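Local coordinates for probable flavin reductase (Sinorhizobium meliloti, PDB 3RH7), which binds flavin mononucleotide and is probably a flavin reductase, using NADPH to reduce riboflavin or a related flavin, at residues A79-I84 with G114-P119; L87-K92 with Y166-L171; E183-A188 with K244-Q249; G229-I234 with L256-A261. One frame throughout, in Å; residues are numbered along the deposited sequence.

Contact 1 of 4, residues A79-I84 with G114-P119; sequences AGRFAI and GRDGCP
R81, A83 and C118 meet where strand 81-86 of the FMN-binding split barrel is overlaid by the loop 114-119, which leads from strand 111-113 into strand 119-121. The two segments do not pair as strands, their touching parts running 44° apart; side chains bridge them. R81 CB lies 3.9 Å from C118 SG; CG then turns to the side of the backbone N, opposite the carbonyl carbon (chi1 -65°), and the chain runs extended to NE, toward D116. CD rests on D116, 3.7 Å from its CB. At the tip the guanidinium and the D116 carboxylate lie nearly parallel, their planes 14° apart, with OD1 over one guanidinium face, toward its rim, 3.3 Å from NH1. This is a salt bridge of charge alone, since no N-H points at the oxygen. D116 OD2 has a weak hydrogen bond to T149 OG1 of strand 141-153, and D116 N is hydrogen-bonded to E129 OE2. The type I turn from G114 to G117, closed by G117 N to G114 O, brings D116 to this place, and G117 leaves it with positive phi, a conformation that favours glycine. Deeper in, F82 sends its ring to the other side of the strand, onto V35, C130 and L62 of the barrel interior. P119 O is taken up by T36 OG1 and N85 ND2. C118 SG lies against the backbone of strand 81-86, 3.6 Å from F82 C, while its CB meets A83 CB at 3.6 Å.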
loop_
_atom_site.group_PDB
_atom_site.type_symbol
_atom_site.label_atom_id
_atom_site.label_comp_id
_atom_site.label_asym_id
_atom_site.label_seq_id
_atom_site.Cartn_x
_atom_site.Cartn_y
_atom_site.Cartn_z
ATOM N N ALA A 79 -22.102 -18.551 -6.891
ATOM C CA ALA A 79 -21.013 -19.019 -7.777
ATOM C C ALA A 79 -20.094 -19.969 -7.034
ATOM O O ALA A 79 -19.978 -19.883 -5.804
ATOM C CB ALA A 79 -20.215 -17.845 -8.315
ATOM N N GLY A 80 -19.486 -20.892 -7.762
ATOM C CA GLY A 80 -18.608 -21.880 -7.144
ATOM C C GLY A 80 -17.150 -21.533 -7.271
ATOM O O GLY A 80 -16.340 -21.874 -6.405
ATOM N N ARG A 81 -16.822 -20.863 -8.372
ATOM C CA ARG A 81 -15.477 -20.443 -8.722
ATOM C C ARG A 81 -15.445 -18.944 -8.918
ATOM O O ARG A 81 -16.420 -18.348 -9.392
ATOM C CB ARG A 81 -15.009 -21.175 -9.996
ATOM C CG ARG A 81 -14.872 -22.675 -9.776
ATOM C CD ARG A 81 -14.397 -23.429 -10.992
ATOM N NE ARG A 81 -13.943 -24.779 -10.644
ATOM C CZ ARG A 81 -12.717 -25.073 -10.214
ATOM N NH1 ARG A 81 -11.806 -24.115 -10.069
ATOM N NH2 ARG A 81 -12.395 -26.327 -9.916
ATOM N N PHE A 82 -14.332 -18.326 -8.536
ATOM C CA PHE A 82 -14.125 -16.896 -8.730
ATOM C C PHE A 82 -12.639 -16.604 -9.028
ATOM O O PHE A 82 -11.813 -17.499 -8.911
ATOM C CB PHE A 82 -14.638 -16.100 -7.538
ATOM C CG PHE A 82 -13.860 -16.251 -6.263
ATOM C CD1 PHE A 82 -14.117 -17.303 -5.395
ATOM C CD2 PHE A 82 -12.898 -15.317 -5.904
ATOM C CE1 PHE A 82 -13.402 -17.438 -4.205
ATOM C CE2 PHE A 82 -12.173 -15.460 -4.723
ATOM C CZ PHE A 82 -12.441 -16.508 -3.874
ATOM N N ALA A 83 -12.314 -15.378 -9.440
ATOM C CA ALA A 83 -10.940 -14.991 -9.714
ATOM C C ALA A 83 -10.620 -13.648 -9.095
ATOM O O ALA A 83 -11.477 -12.768 -9.036
ATOM C CB ALA A 83 -10.673 -14.956 -11.211
ATOM N N ILE A 84 -9.384 -13.486 -8.639
ATOM C CA ILE A 84 -8.944 -12.225 -8.058
ATOM C C ILE A 84 -7.955 -11.553 -9.016
ATOM O O ILE A 84 -6.882 -12.107 -9.263
ATOM C CB ILE A 84 -8.350 -12.464 -6.649
ATOM C CG1 ILE A 84 -9.450 -12.821 -5.629
ATOM C CG2 ILE A 84 -7.475 -11.301 -6.185
ATOM C CD1 ILE A 84 -10.329 -11.719 -5.147
ATOM N N GLY A 114 -10.483 -17.992 -17.835
ATOM C CA GLY A 114 -9.440 -18.876 -17.328
ATOM C C GLY A 114 -9.819 -20.328 -17.502
ATOM O O GLY A 114 -10.957 -20.618 -17.893
ATOM N N ARG A 115 -8.876 -21.259 -17.185
ATOM C CA ARG A 115 -9.082 -22.720 -17.293
ATOM C C ARG A 115 -10.384 -23.161 -16.613
ATOM O O ARG A 115 -11.024 -24.109 -17.073
ATOM C CB ARG A 115 -7.898 -23.502 -16.691
ATOM N N ASP A 116 -10.790 -22.432 -15.554
ATOM C CA ASP A 116 -11.979 -22.720 -14.765
ATOM C C ASP A 116 -13.082 -21.635 -14.966
ATOM O O ASP A 116 -13.878 -21.365 -14.080
ATOM C CB ASP A 116 -11.571 -22.896 -13.294
ATOM C CG ASP A 116 -10.464 -23.941 -13.097
ATOM O OD1 ASP A 116 -10.797 -25.149 -12.989
ATOM O OD2 ASP A 116 -9.259 -23.552 -13.090
ATOM N N GLY A 117 -13.147 -21.094 -16.176
ATOM C CA GLY A 117 -14.165 -20.149 -16.637
ATOM C C GLY A 117 -14.382 -18.878 -15.847
ATOM O O GLY A 117 -15.519 -18.416 -15.700
ATOM N N CYS A 118 -13.292 -18.279 -15.389
ATOM C CA CYS A 118 -13.345 -17.037 -14.635
ATOM C C CYS A 118 -12.724 -15.903 -15.440
ATOM O O CYS A 118 -11.682 -16.115 -16.084
ATOM C CB CYS A 118 -12.642 -17.209 -13.297
ATOM S SG CYS A 118 -13.591 -18.153 -12.082
ATOM N N PRO A 119 -13.313 -14.681 -15.382
ATOM C CA PRO A 119 -12.750 -13.560 -16.140
ATOM C C PRO A 119 -11.398 -13.096 -15.595
ATOM O O PRO A 119 -11.332 -12.581 -14.487
ATOM C CB PRO A 119 -13.826 -12.469 -16.024
ATOM C CG PRO A 119 -15.044 -13.161 -15.567
ATOM C CD PRO A 119 -14.551 -14.272 -14.700
#

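Contact 2 of 4, residues L87-K92 with Y166-L171; sequences LSETQK and YFTPRL
The turn between strand 81-86 and helix 92-97 of the split barrel packs here, through E89 and K92, against the start of helix 169-181 and the strand before it, with the flavin close by. The E89 carboxylate reaches the helix end: R170 N donates to OE2 at 2.7 Å, an N-H...O angle of 134° showing a bent bond, and the oxygen is met nearly along its C-O axis. On the way the E89 chain, extended beyond CG, passes T168, with E89 CG 3.8 Å from T168 CG2, while OE2 also lies against the P169 ring. R170 folds back over the turn, its chain bent at chi3 (51°), so that E89 O stands over one face of the guanidinium without a hydrogen bond, and T90 CG2 approaches NH1 to 3.8 Å. Cutting E89 back to an alanine would probably leave R170 N without this acceptor and open a gap beside P169. K92 crosses Y166 at about a right angle, laying CG over the ring face in a CH-pi contact, 4.0 Å from the centroid. The same tyrosine is fixed at its far end by hydrogen bonds between its OH and N96 OD1 and S95 OG, and its side chain comes within about 4 Å of the bound FMN. With its carboxylate at a backbone N-H near the start of helix 169-181, E89 is likely to be favoured as the anion by the helix dipole.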
loop_
_atom_site.group_PDB
_atom_site.type_symbol
_atom_site.label_atom_id
_atom_site.label_comp_id
_atom_site.label_asym_id
_atom_site.label_seq_id
_atom_site.Cartn_x
_atom_site.Cartn_y
_atom_site.Cartn_z
ATOM N N LEU A 87 -4.873 -5.439 -9.766
ATOM C CA LEU A 87 -4.675 -4.425 -10.802
ATOM C C LEU A 87 -3.283 -3.780 -10.794
ATOM O O LEU A 87 -2.680 -3.657 -9.739
ATOM C CB LEU A 87 -5.739 -3.334 -10.663
ATOM C CG LEU A 87 -7.206 -3.752 -10.719
ATOM C CD1 LEU A 87 -8.073 -2.551 -10.543
ATOM C CD2 LEU A 87 -7.566 -4.450 -12.056
ATOM N N SER A 88 -2.771 -3.376 -11.954
ATOM C CA SER A 88 -1.454 -2.743 -12.032
ATOM C C SER A 88 -1.559 -1.183 -11.986
ATOM O O SER A 88 -2.677 -0.651 -11.957
ATOM C CB SER A 88 -0.754 -3.196 -13.298
ATOM O OG SER A 88 -1.445 -2.647 -14.402
ATOM N N GLU A 89 -0.400 -0.456 -11.955
ATOM C CA GLU A 89 -0.316 1.023 -11.895
ATOM C C GLU A 89 -1.206 1.760 -12.889
ATOM O O GLU A 89 -1.690 2.862 -12.598
ATOM C CB GLU A 89 1.097 1.481 -12.232
ATOM C CG GLU A 89 2.135 1.371 -11.159
ATOM C CD GLU A 89 3.488 1.820 -11.674
ATOM O OE1 GLU A 89 3.858 1.444 -12.809
ATOM O OE2 GLU A 89 4.184 2.547 -10.937
ATOM N N THR A 90 -1.329 1.201 -14.097
ATOM C CA THR A 90 -2.045 1.804 -15.225
ATOM C C THR A 90 -3.553 1.498 -15.215
ATOM O O THR A 90 -4.281 2.009 -16.073
ATOM C CB THR A 90 -1.427 1.296 -16.538
ATOM O OG1 THR A 90 -1.607 -0.129 -16.636
ATOM C CG2 THR A 90 0.050 1.643 -16.664
ATOM N N GLN A 91 -4.020 0.658 -14.270
ATOM C CA GLN A 91 -5.408 0.199 -14.268
ATOM C C GLN A 91 -6.284 0.935 -13.271
ATOM O O GLN A 91 -7.250 0.337 -12.746
ATOM C CB GLN A 91 -5.483 -1.322 -14.051
ATOM C CG GLN A 91 -5.106 -2.117 -15.319
ATOM C CD GLN A 91 -4.764 -3.568 -15.069
ATOM O OE1 GLN A 91 -4.490 -4.026 -13.928
ATOM N NE2 GLN A 91 -4.735 -4.325 -16.165
ATOM N N LYS A 92 -6.011 2.269 -13.080
ATOM C CA LYS A 92 -6.822 3.091 -12.174
ATOM C C LYS A 92 -8.300 3.067 -12.642
ATOM O O LYS A 92 -9.199 2.888 -11.829
ATOM C CB LYS A 92 -6.252 4.515 -12.107
ATOM C CG LYS A 92 -7.042 5.502 -11.243
ATOM C CD LYS A 92 -6.599 6.954 -11.438
ATOM C CE LYS A 92 -7.774 7.877 -11.582
ATOM N NZ LYS A 92 -7.382 9.174 -12.188
ATOM N N TYR A 166 -5.787 6.460 -4.648
ATOM C CA TYR A 166 -4.746 5.696 -5.296
ATOM C C TYR A 166 -3.374 6.344 -5.255
ATOM O O TYR A 166 -3.219 7.571 -5.379
ATOM C CB TYR A 166 -5.091 5.484 -6.776
ATOM C CG TYR A 166 -6.480 4.977 -7.060
ATOM C CD1 TYR A 166 -6.804 3.636 -6.866
ATOM C CD2 TYR A 166 -7.443 5.808 -7.625
ATOM C CE1 TYR A 166 -8.075 3.149 -7.151
ATOM C CE2 TYR A 166 -8.712 5.327 -7.936
ATOM C CZ TYR A 166 -9.026 3.996 -7.685
ATOM O OH TYR A 166 -10.272 3.499 -7.952
ATOM N N PHE A 167 -2.369 5.469 -5.222
ATOM C CA PHE A 167 -0.956 5.796 -5.261
ATOM C C PHE A 167 -0.273 4.761 -6.183
ATOM O O PHE A 167 -0.790 3.633 -6.332
ATOM C CB PHE A 167 -0.379 5.824 -3.835
ATOM C CG PHE A 167 -0.412 4.509 -3.110
ATOM C CD1 PHE A 167 0.630 3.611 -3.229
ATOM C CD2 PHE A 167 -1.479 4.173 -2.301
ATOM C CE1 PHE A 167 0.605 2.399 -2.546
ATOM C CE2 PHE A 167 -1.501 2.954 -1.620
ATOM C CZ PHE A 167 -0.463 2.074 -1.751
ATOM N N THR A 168 0.853 5.150 -6.835
ATOM C CA THR A 168 1.601 4.282 -7.763
ATOM C C THR A 168 3.096 4.579 -7.664
ATOM O O THR A 168 3.451 5.754 -7.515
ATOM C CB THR A 168 1.100 4.498 -9.194
ATOM O OG1 THR A 168 0.976 5.897 -9.424
ATOM C CG2 THR A 168 -0.235 3.814 -9.479
ATOM N N PRO A 169 4.003 3.573 -7.775
ATOM C CA PRO A 169 5.460 3.873 -7.686
ATOM C C PRO A 169 5.974 4.800 -8.792
ATOM O O PRO A 169 6.980 5.485 -8.635
ATOM C CB PRO A 169 6.144 2.500 -7.791
ATOM C CG PRO A 169 5.088 1.490 -7.781
ATOM C CD PRO A 169 3.744 2.124 -7.923
ATOM N N ARG A 170 5.277 4.767 -9.921
ATOM C CA ARG A 170 5.391 5.543 -11.156
ATOM C C ARG A 170 5.624 7.013 -10.882
ATOM O O ARG A 170 6.603 7.562 -11.384
ATOM C CB ARG A 170 4.049 5.376 -11.897
ATOM C CG ARG A 170 4.036 5.673 -13.352
ATOM C CD ARG A 170 2.731 5.194 -13.968
ATOM N NE ARG A 170 1.551 5.670 -13.240
ATOM C CZ ARG A 170 0.308 5.573 -13.702
ATOM N NH1 ARG A 170 0.072 5.014 -14.894
ATOM N NH2 ARG A 170 -0.709 6.035 -12.985
ATOM N N LEU A 171 4.727 7.635 -10.059
ATOM C CA LEU A 171 4.676 9.052 -9.739
ATOM C C LEU A 171 5.943 9.600 -9.118
ATOM O O LEU A 171 6.321 10.716 -9.463
ATOM C CB LEU A 171 3.482 9.361 -8.850
ATOM C CG LEU A 171 2.121 9.347 -9.554
ATOM C CD1 LEU A 171 1.026 9.596 -8.593
ATOM C CD2 LEU A 171 2.047 10.389 -10.616
#

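Contact 3 of 4, residues E183-A188 with K244-Q249; sequences EIRLGA and KSDGRQ
A salt-bridge network of E183, R185, D246 and R248 joins the start of strand 184-191 to the loop that leads into strand 249-257. R185 NH1 donates to D246 OD2, which comes in at the guanidinium edge; the modelled separation is too short to be taken literally. R248 lies across R185 at about a right angle, yet the two guanidinium planes are only 13° apart, with R185 NH2 over one face of R248 and 3.2 Å from its NH1. Two donors meet there, and the nearby acids probably offset the like charges. Over the opposite face of R248 stands E183 OE2, 3.4 Å from NE, bound by charge and not by a directed N-H. The backbone belongs to a mixed sheet in which strands 184-191 and 249-257 run parallel: R185 N gives a nearly straight hydrogen bond to Q249 O (2.9 Å, 171°), and Q249 CB rests 3.8 Å from I184 CG2. A leucine in place of R248 would probably leave E183 without its ion-pair partner and take away the flat group lying beside the R185 guanidinium. R248 CG stands opposite its backbone N (chi1 -166°), which brings CD to 3.8 Å from R185 CB, while R185 NE is held by N208 OD1 on the neighbouring strand.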
loop_
_atom_site.group_PDB
_atom_site.type_symbol
_atom_site.label_atom_id
_atom_site.label_comp_id
_atom_site.label_asym_id
_atom_site.label_seq_id
_atom_site.Cartn_x
_atom_site.Cartn_y
_atom_site.Cartn_z
ATOM N N GLU A 183 11.351 24.923 -11.939
ATOM C CA GLU A 183 10.446 25.181 -10.809
ATOM C C GLU A 183 9.190 24.311 -10.921
ATOM O O GLU A 183 8.749 23.998 -12.037
ATOM C CB GLU A 183 10.077 26.675 -10.655
ATOM C CG GLU A 183 9.226 27.207 -11.788
ATOM C CD GLU A 183 8.762 28.654 -11.771
ATOM O OE1 GLU A 183 9.257 29.453 -10.943
ATOM O OE2 GLU A 183 7.938 28.996 -12.649
ATOM N N ILE A 184 8.671 23.873 -9.772
ATOM C CA ILE A 184 7.466 23.062 -9.712
ATOM C C ILE A 184 6.397 23.786 -8.874
ATOM O O ILE A 184 6.704 24.430 -7.855
ATOM C CB ILE A 184 7.720 21.628 -9.156
ATOM C CG1 ILE A 184 8.531 21.693 -7.840
ATOM C CG2 ILE A 184 8.318 20.696 -10.202
ATOM C CD1 ILE A 184 9.331 20.469 -7.345
ATOM N N ARG A 185 5.136 23.662 -9.302
ATOM C CA ARG A 185 4.043 24.167 -8.511
ATOM C C ARG A 185 3.614 23.019 -7.613
ATOM O O ARG A 185 3.194 21.964 -8.111
ATOM C CB ARG A 185 2.898 24.675 -9.378
ATOM C CG ARG A 185 1.682 24.930 -8.528
ATOM C CD ARG A 185 0.501 25.340 -9.335
ATOM N NE ARG A 185 0.527 26.762 -9.645
ATOM C CZ ARG A 185 0.718 27.230 -10.865
ATOM N NH1 ARG A 185 0.901 26.389 -11.888
ATOM N NH2 ARG A 185 0.714 28.544 -11.088
ATOM N N LEU A 186 3.774 23.198 -6.296
ATOM C CA LEU A 186 3.397 22.171 -5.334
ATOM C C LEU A 186 1.977 22.391 -4.902
ATOM O O LEU A 186 1.692 23.381 -4.225
ATOM C CB LEU A 186 4.322 22.181 -4.121
ATOM C CG LEU A 186 5.802 22.055 -4.375
ATOM C CD1 LEU A 186 6.526 22.025 -3.083
ATOM C CD2 LEU A 186 6.107 20.806 -5.191
ATOM N N GLY A 187 1.091 21.504 -5.334
ATOM C CA GLY A 187 -0.317 21.574 -4.969
ATOM C C GLY A 187 -0.720 20.468 -4.024
ATOM O O GLY A 187 0.020 19.497 -3.856
ATOM N N ALA A 188 -1.899 20.579 -3.424
ATOM C CA ALA A 188 -2.380 19.554 -2.518
ATOM C C ALA A 188 -3.886 19.405 -2.533
ATOM O O ALA A 188 -4.616 20.395 -2.619
ATOM C CB ALA A 188 -1.926 19.853 -1.101
ATOM N N LYS A 244 -0.704 22.553 -19.362
ATOM C CA LYS A 244 -0.755 22.818 -20.805
ATOM C C LYS A 244 -0.904 24.315 -21.133
ATOM O O LYS A 244 -0.358 24.766 -22.141
ATOM C CB LYS A 244 -1.881 22.002 -21.450
ATOM C CG LYS A 244 -1.509 20.521 -21.626
ATOM C CD LYS A 244 -2.674 19.631 -22.056
ATOM C CE LYS A 244 -2.213 18.222 -22.383
ATOM N NZ LYS A 244 -3.349 17.309 -22.676
ATOM N N SER A 245 -1.588 25.084 -20.263
ATOM C CA SER A 245 -1.834 26.529 -20.410
ATOM C C SER A 245 -0.669 27.400 -19.857
ATOM O O SER A 245 -0.196 28.334 -20.507
ATOM C CB SER A 245 -3.125 26.899 -19.688
ATOM O OG SER A 245 -4.149 25.946 -19.935
ATOM N N ASP A 246 -0.250 27.073 -18.647
ATOM C CA ASP A 246 0.795 27.670 -17.830
ATOM C C ASP A 246 2.218 27.386 -18.329
ATOM O O ASP A 246 3.093 28.260 -18.280
ATOM C CB ASP A 246 0.640 26.990 -16.476
ATOM C CG ASP A 246 1.013 27.735 -15.235
ATOM O OD1 ASP A 246 0.932 28.988 -15.243
ATOM O OD2 ASP A 246 1.226 27.073 -14.213
ATOM N N GLY A 247 2.446 26.124 -18.697
ATOM C CA GLY A 247 3.736 25.598 -19.109
ATOM C C GLY A 247 4.481 24.964 -17.946
ATOM O O GLY A 247 5.431 24.191 -18.155
ATOM N N ARG A 248 4.022 25.249 -16.709
ATOM C CA ARG A 248 4.643 24.854 -15.466
ATOM C C ARG A 248 4.426 23.409 -15.042
ATOM O O ARG A 248 3.308 22.875 -15.054
ATOM C CB ARG A 248 4.122 25.767 -14.371
ATOM C CG ARG A 248 4.907 25.707 -13.067
ATOM C CD ARG A 248 4.470 26.773 -12.099
ATOM N NE ARG A 248 4.655 28.113 -12.662
ATOM C CZ ARG A 248 4.340 29.232 -12.020
ATOM N NH1 ARG A 248 3.858 29.183 -10.781
ATOM N NH2 ARG A 248 4.529 30.416 -12.602
ATOM N N GLN A 249 5.526 22.812 -14.556
ATOM C CA GLN A 249 5.533 21.482 -13.964
ATOM C C GLN A 249 4.727 21.531 -12.663
ATOM O O GLN A 249 4.859 22.470 -11.879
ATOM C CB GLN A 249 6.964 21.006 -13.705
ATOM C CG GLN A 249 7.734 20.482 -14.922
ATOM C CD GLN A 249 7.049 19.421 -15.781
ATOM O OE1 GLN A 249 7.299 19.336 -16.988
ATOM N NE2 GLN A 249 6.211 18.559 -15.206
#

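Contact 4 of 4, residues G229-I234 with L256-A261; sequences GLNVTI and LASDGA
S258 OG accepts from N231 N at 2.8 Å, and the same serine gives its backbone N to N231 O (2.9 Å), so the two residues grip each other just beyond the paired ends of a beta hairpin. The OG gets there because it is folded in between the backbone N and the carbonyl carbon (chi1 58°), leaning back over N231, whose CB it also approaches to 3.5 Å. Next along, V232 and A257 form an antiparallel non-hydrogen-bonded pair, with V232 CA and A257 CA each directing a C-H at a carbonyl across the gap, L256 O and N231 O. T233 and L256 then form a hydrogen-bonded pair, N to O in both directions at 3.0 Å. At the open end, L230 covers the bend of 258-261: its CD2 lies 4.0 Å from A257 CB and 3.5 Å from S258 O, while CD1 meets A261 O at 3.7 Å. G260 has backbone angles at which a CB would be jammed against the carbonyl O of the residue before, which calls for glycine. Q192 NE2 donates to both S258 O and G260 O beside this leucine. V232 and A257 look to one side of the sheet, where L190 of strand 184-191 touches both and L224 of helix 216-228 touches V232; T233 and L256, on the other side, pack on G155 of the second subunit.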
loop_
_atom_site.group_PDB
_atom_site.type_symbol
_atom_site.label_atom_id
_atom_site.label_comp_id
_atom_site.label_asym_id
_atom_site.label_seq_id
_atom_site.Cartn_x
_atom_site.Cartn_y
_atom_site.Cartn_z
ATOM N N GLY A 229 -3.410 27.404 9.338
ATOM C CA GLY A 229 -3.272 27.497 10.792
ATOM C C GLY A 229 -3.644 26.173 11.451
ATOM O O GLY A 229 -3.912 26.110 12.657
ATOM N N LEU A 230 -3.684 25.117 10.638
ATOM C CA LEU A 230 -4.052 23.769 11.013
ATOM C C LEU A 230 -2.824 22.866 10.908
ATOM O O LEU A 230 -1.800 23.291 10.385
ATOM C CB LEU A 230 -5.153 23.311 10.040
ATOM C CG LEU A 230 -6.606 23.395 10.449
ATOM C CD1 LEU A 230 -6.983 24.761 10.967
ATOM C CD2 LEU A 230 -7.477 23.125 9.267
ATOM N N ASN A 231 -2.915 21.639 11.419
ATOM C CA ASN A 231 -1.831 20.666 11.363
ATOM C C ASN A 231 -2.036 19.827 10.145
ATOM O O ASN A 231 -3.163 19.408 9.883
ATOM C CB ASN A 231 -1.766 19.808 12.627
ATOM C CG ASN A 231 -1.359 20.560 13.863
ATOM O OD1 ASN A 231 -0.377 21.311 13.877
ATOM N ND2 ASN A 231 -2.102 20.354 14.933
ATOM N N VAL A 232 -0.964 19.607 9.372
ATOM C CA VAL A 232 -1.070 18.916 8.099
ATOM C C VAL A 232 -0.135 17.716 8.033
ATOM O O VAL A 232 0.928 17.720 8.662
ATOM C CB VAL A 232 -0.812 19.927 6.949
ATOM C CG1 VAL A 232 -0.594 19.229 5.604
ATOM C CG2 VAL A 232 -1.952 20.960 6.839
ATOM N N THR A 233 -0.574 16.665 7.305
ATOM C CA THR A 233 0.223 15.481 7.018
ATOM C C THR A 233 0.177 15.304 5.513
ATOM O O THR A 233 -0.904 15.138 4.936
ATOM C CB THR A 233 -0.215 14.226 7.800
ATOM O OG1 THR A 233 0.277 14.310 9.141
ATOM C CG2 THR A 233 0.328 12.931 7.183
ATOM N N ILE A 234 1.348 15.376 4.865
ATOM C CA ILE A 234 1.414 15.166 3.422
ATOM C C ILE A 234 1.523 13.674 3.219
ATOM O O ILE A 234 2.270 13.012 3.943
ATOM C CB ILE A 234 2.590 15.939 2.791
ATOM C CG1 ILE A 234 2.593 17.441 3.147
ATOM C CG2 ILE A 234 2.680 15.699 1.297
ATOM C CD1 ILE A 234 1.467 18.274 2.641
ATOM N N LEU A 256 -3.788 15.720 4.510
ATOM C CA LEU A 256 -4.804 15.739 5.560
ATOM C C LEU A 256 -4.636 16.900 6.482
ATOM O O LEU A 256 -3.505 17.189 6.900
ATOM C CB LEU A 256 -4.769 14.475 6.415
ATOM C CG LEU A 256 -5.284 13.209 5.817
ATOM C CD1 LEU A 256 -5.155 12.091 6.805
ATOM C CD2 LEU A 256 -6.705 13.354 5.328
ATOM N N ALA A 257 -5.763 17.519 6.860
ATOM C CA ALA A 257 -5.756 18.623 7.802
ATOM C C ALA A 257 -6.441 18.223 9.102
ATOM O O ALA A 257 -7.400 17.427 9.098
ATOM C CB ALA A 257 -6.432 19.836 7.204
ATOM N N SER A 258 -5.946 18.796 10.219
ATOM C CA SER A 258 -6.513 18.576 11.541
ATOM C C SER A 258 -7.876 19.284 11.613
ATOM O O SER A 258 -8.246 20.005 10.678
ATOM C CB SER A 258 -5.547 19.071 12.610
ATOM O OG SER A 258 -5.251 20.442 12.431
ATOM N N ASP A 259 -8.648 19.051 12.680
ATOM C CA ASP A 259 -9.965 19.677 12.771
ATOM C C ASP A 259 -9.849 21.168 13.107
ATOM O O ASP A 259 -8.833 21.607 13.675
ATOM C CB ASP A 259 -10.842 18.945 13.780
ATOM C CG ASP A 259 -11.217 17.544 13.357
ATOM O OD1 ASP A 259 -11.283 17.284 12.123
ATOM O OD2 ASP A 259 -11.483 16.716 14.246
ATOM N N GLY A 260 -10.859 21.924 12.670
ATOM C CA GLY A 260 -10.947 23.360 12.893
ATOM C C GLY A 260 -11.144 24.210 11.656
ATOM O O GLY A 260 -10.928 23.762 10.527
ATOM N N ALA A 261 -11.529 25.461 11.870
ATOM C CA ALA A 261 -11.717 26.411 10.786
ATOM C C ALA A 261 -10.375 26.952 10.314
ATOM O O ALA A 261 -9.582 27.420 11.147
ATOM C CB ALA A 261 -12.612 27.551 11.233
#

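Following the chain from the N terminus, contact 1 closes a loop of about thirty residues, from strand 81-86 to the loop that enters strand 119-121. Contact 2 starts a few residues later, at 87-92, and ends at 166-171, so the two cross while both reach the antiparallel sheet of the split barrel. Helix 169-181 then carries the chain over to the mixed sheet. There contact 3 joins 183-188 to 244-249, and contact 4, between 229-234 and 256-261, crosses it: the first ties strand 184-191 to the loop that enters its parallel neighbour, strand 249-257, the second the hairpin of 232-242 and 249-257. Contacts 1 and 3 lie on opposite sides of the chain's centre, whereas contacts 2 and 4 both touch the second subunit.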